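Local coordinates for mandelate racemase/muconate lactonizing enzyme family protein (Azoarcus sp., PDB 2QDE) that belongs to the mandelate racemase/muconate lactonizing enzyme family of the enolase superfamily and holds a barium ion in its barrel domain, at residues A[42-47]-A[116-121]. Sequence-based numbering, arbitrary orientation.
Sequences EGLVGI and GKRFGV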
ATOM      1  N   GLU A  42     -48.981  28.610  -6.532  1.00 29.53           N
ATOM      2  CA  GLU A  42     -49.128  30.044  -6.333  1.00 30.35           C
ATOM      3  C   GLU A  42     -48.607  30.838  -7.534  1.00 30.53           C
ATOM      4  O   GLU A  42     -47.994  31.896  -7.378  1.00 32.23           O
ATOM      5  CB  GLU A  42     -48.428  30.471  -5.030  1.00 32.41           C
ATOM      6  CG  GLU A  42     -49.253  30.117  -3.776  1.00 35.64           C
ATOM      7  CD  GLU A  42     -48.505  30.294  -2.453  1.00 38.03           C
ATOM      8  OE1 GLU A  42     -47.890  31.362  -2.237  1.00 38.45           O
ATOM      9  OE2 GLU A  42     -48.548  29.365  -1.611  1.00 39.59           O
ATOM     10  N   GLY A  43     -48.842  30.312  -8.736  1.00 28.27           N
ATOM     11  CA  GLY A  43     -48.429  31.010  -9.945  1.00 26.31           C
ATOM     12  C   GLY A  43     -46.981  30.935 -10.403  1.00 26.28           C
ATOM     13  O   GLY A  43     -46.717  30.961 -11.608  1.00 26.03           O
ATOM     14  N   LEU A  44     -46.034  30.851  -9.470  1.00 24.95           N
ATOM     15  CA  LEU A  44     -44.623  30.787  -9.860  1.00 23.30           C
ATOM     16  C   LEU A  44     -44.269  29.474 -10.546  1.00 21.12           C
ATOM     17  O   LEU A  44     -44.753  28.405 -10.168  1.00 20.95           O
ATOM     18  CB  LEU A  44     -43.713  30.983  -8.643  1.00 23.04           C
ATOM     19  CG  LEU A  44     -43.885  32.278  -7.847  1.00 23.98           C
ATOM     20  CD1 LEU A  44     -42.851  32.314  -6.725  1.00 24.30           C
ATOM     21  CD2 LEU A  44     -43.714  33.478  -8.762  1.00 24.02           C
ATOM     22  N   VAL A  45     -43.413  29.566 -11.555  1.00 20.22           N
ATOM     23  CA  VAL A  45     -42.983  28.389 -12.300  1.00 20.33           C
ATOM     24  C   VAL A  45     -41.456  28.327 -12.372  1.00 20.49           C
ATOM     25  O   VAL A  45     -40.797  29.321 -12.693  1.00 20.39           O
ATOM     26  CB  VAL A  45     -43.535  28.414 -13.737  1.00 20.18           C
ATOM     27  CG1 VAL A  45     -43.137  27.141 -14.469  1.00 19.27           C
ATOM     28  CG2 VAL A  45     -45.057  28.572 -13.711  1.00 20.41           C
ATOM     29  N   GLY A  46     -40.898  27.164 -12.052  1.00 19.99           N
ATOM     30  CA  GLY A  46     -39.453  27.001 -12.117  1.00 19.42           C
ATOM     31  C   GLY A  46     -39.090  26.404 -13.467  1.00 18.00           C
ATOM     32  O   GLY A  46     -39.664  25.395 -13.858  1.00 17.51           O
ATOM     33  N   ILE A  47     -38.152  27.019 -14.182  1.00 18.51           N
ATOM     34  CA  ILE A  47     -37.753  26.518 -15.498  1.00 17.84           C
ATOM     35  C   ILE A  47     -36.301  26.061 -15.563  1.00 19.62           C
ATOM     36  O   ILE A  47     -35.464  26.506 -14.780  1.00 19.86           O
ATOM     37  CB  ILE A  47     -37.958  27.592 -16.591  1.00 19.14           C
ATOM     38  CG1 ILE A  47     -37.074  28.812 -16.300  1.00 20.65           C
ATOM     39  CG2 ILE A  47     -39.418  28.003 -16.640  1.00 18.84           C
ATOM     40  CD1 ILE A  47     -37.138  29.886 -17.365  1.00 21.07           C
ATOM     41  N   GLY A 116     -35.688  30.623  -5.865  1.00 19.89           N
ATOM     42  CA  GLY A 116     -35.196  31.979  -6.016  1.00 19.67           C
ATOM     43  C   GLY A 116     -36.328  32.941  -6.333  1.00 21.07           C
ATOM     44  O   GLY A 116     -36.371  34.053  -5.803  1.00 20.68           O
ATOM     45  N   LYS A 117     -37.246  32.520  -7.203  1.00 21.32           N
ATOM     46  CA  LYS A 117     -38.385  33.358  -7.564  1.00 20.57           C
ATOM     47  C   LYS A 117     -39.258  33.561  -6.334  1.00 20.92           C
ATOM     48  O   LYS A 117     -39.724  34.673  -6.067  1.00 21.96           O
ATOM     49  CB  LYS A 117     -39.193  32.715  -8.698  1.00 20.35           C
ATOM     50  CG  LYS A 117     -38.513  32.811 -10.060  1.00 19.30           C
ATOM     51  CD  LYS A 117     -39.265  32.033 -11.135  1.00 20.95           C
ATOM     52  CE  LYS A 117     -38.651  32.265 -12.515  1.00 20.79           C
ATOM     53  NZ  LYS A 117     -39.255  31.394 -13.559  1.00 20.93           N
ATOM     54  N   ARG A 118     -39.464  32.493  -5.573  1.00 20.45           N
ATOM     55  CA  ARG A 118     -40.268  32.579  -4.360  1.00 22.03           C
ATOM     56  C   ARG A 118     -39.662  33.533  -3.330  1.00 23.15           C
ATOM     57  O   ARG A 118     -40.385  34.305  -2.701  1.00 23.25           O
ATOM     58  CB  ARG A 118     -40.428  31.205  -3.718  1.00 24.47           C
ATOM     59  CG  ARG A 118     -41.400  31.189  -2.547  1.00 27.48           C
ATOM     60  CD  ARG A 118     -42.765  31.687  -3.007  1.00 31.12           C
ATOM     61  NE  ARG A 118     -43.862  31.155  -2.206  1.00 35.75           N
ATOM     62  CZ  ARG A 118     -44.273  31.673  -1.053  1.00 37.70           C
ATOM     63  NH1 ARG A 118     -43.673  32.751  -0.555  1.00 39.06           N
ATOM     64  NH2 ARG A 118     -45.294  31.119  -0.407  1.00 37.33           N
ATOM     65  N   PHE A 119     -38.342  33.470  -3.148  1.00 20.81           N
ATOM     66  CA  PHE A 119     -37.672  34.336  -2.183  1.00 21.42           C
ATOM     67  C   PHE A 119     -37.336  35.709  -2.760  1.00 21.80           C
ATOM     68  O   PHE A 119     -37.005  36.630  -2.017  1.00 21.56           O
ATOM     69  CB  PHE A 119     -36.377  33.690  -1.669  1.00 21.93           C
ATOM     70  CG  PHE A 119     -36.582  32.409  -0.902  1.00 21.04           C
ATOM     71  CD1 PHE A 119     -37.852  32.005  -0.490  1.00 21.07           C
ATOM     72  CD2 PHE A 119     -35.489  31.608  -0.576  1.00 21.87           C
ATOM     73  CE1 PHE A 119     -38.029  30.819   0.237  1.00 20.78           C
ATOM     74  CE2 PHE A 119     -35.658  30.420   0.152  1.00 21.74           C
ATOM     75  CZ  PHE A 119     -36.926  30.026   0.555  1.00 21.46           C
ATOM     76  N   GLY A 120     -37.406  35.840  -4.081  1.00 21.83           N
ATOM     77  CA  GLY A 120     -37.096  37.108  -4.722  1.00 20.20           C
ATOM     78  C   GLY A 120     -35.608  37.389  -4.830  1.00 21.18           C
ATOM     79  O   GLY A 120     -35.175  38.549  -4.824  1.00 20.43           O
ATOM     80  N   VAL A 121     -34.814  36.328  -4.942  1.00 19.51           N
ATOM     81  CA  VAL A 121     -33.370  36.480  -5.040  1.00 20.38           C
ATOM     82  C   VAL A 121     -32.787  35.628  -6.163  1.00 19.96           C
ATOM     83  O   VAL A 121     -33.363  34.608  -6.543  1.00 18.05           O
ATOM     84  CB  VAL A 121     -32.681  36.061  -3.722  1.00 20.09           C
ATOM     85  CG1 VAL A 121     -33.270  36.840  -2.552  1.00 18.84           C
ATOM     86  CG2 VAL A 121     -32.865  34.559  -3.502  1.00 18.80           C
TER
HETATM   87  O   HOH W   1     -42.448  32.335 -12.688  1.00 25.62           O
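Lys117 NZ donates a hydrogen bond of 2.7 Å to Val45 O, and the C=O...N angle of 175° puts the ammonium almost straight ahead of the carbonyl. The lysine chain gets there fully stretched, extended from CG to NZ, which carries NZ from the helix across to the strand edge. A water adds a second, looser link, accepting from Val45 N at 3.1 Å and, weakly, from Lys117 NZ.

Beside this polar bridge, Leu44 lays one methyl on the helix backbone. Its CD1 comes to 3.5 Å from Arg118 CA and 3.8 Å from Arg118 CD, so the branch lies against the start of the arginine side chain, with Lys117 CB a little farther from Leu44 CD1 at 4.2 Å. Arg118 leaves with CG anti to its own N (chi1 -173°) and bends at chi2, which swings the guanidinium toward Glu42. There Glu42 OE1 lies 3.2 Å from Arg118 NH2, with the carboxylate and guanidinium planes 56° apart; the oxygen is well out of the guanidinium plane, making this a salt bridge of charge alone, at an exposed end of the contact.

Asp113, one turn earlier in the helix, positions the lysine: its OD2 forms a salt bridge with Lys117 NZ and also accepts from Ile47 N. Just beyond, a Schellman motif ends the helix, with Val121 N to Gly116 O at 2.9 Å and Gly120 at positive phi. The contact thus joins the C-terminal end of helix 101-119 to strand 45-49, which forms an edge of the N-terminal domain's antiparallel sheet within this chain and pairs there with strand 31-40.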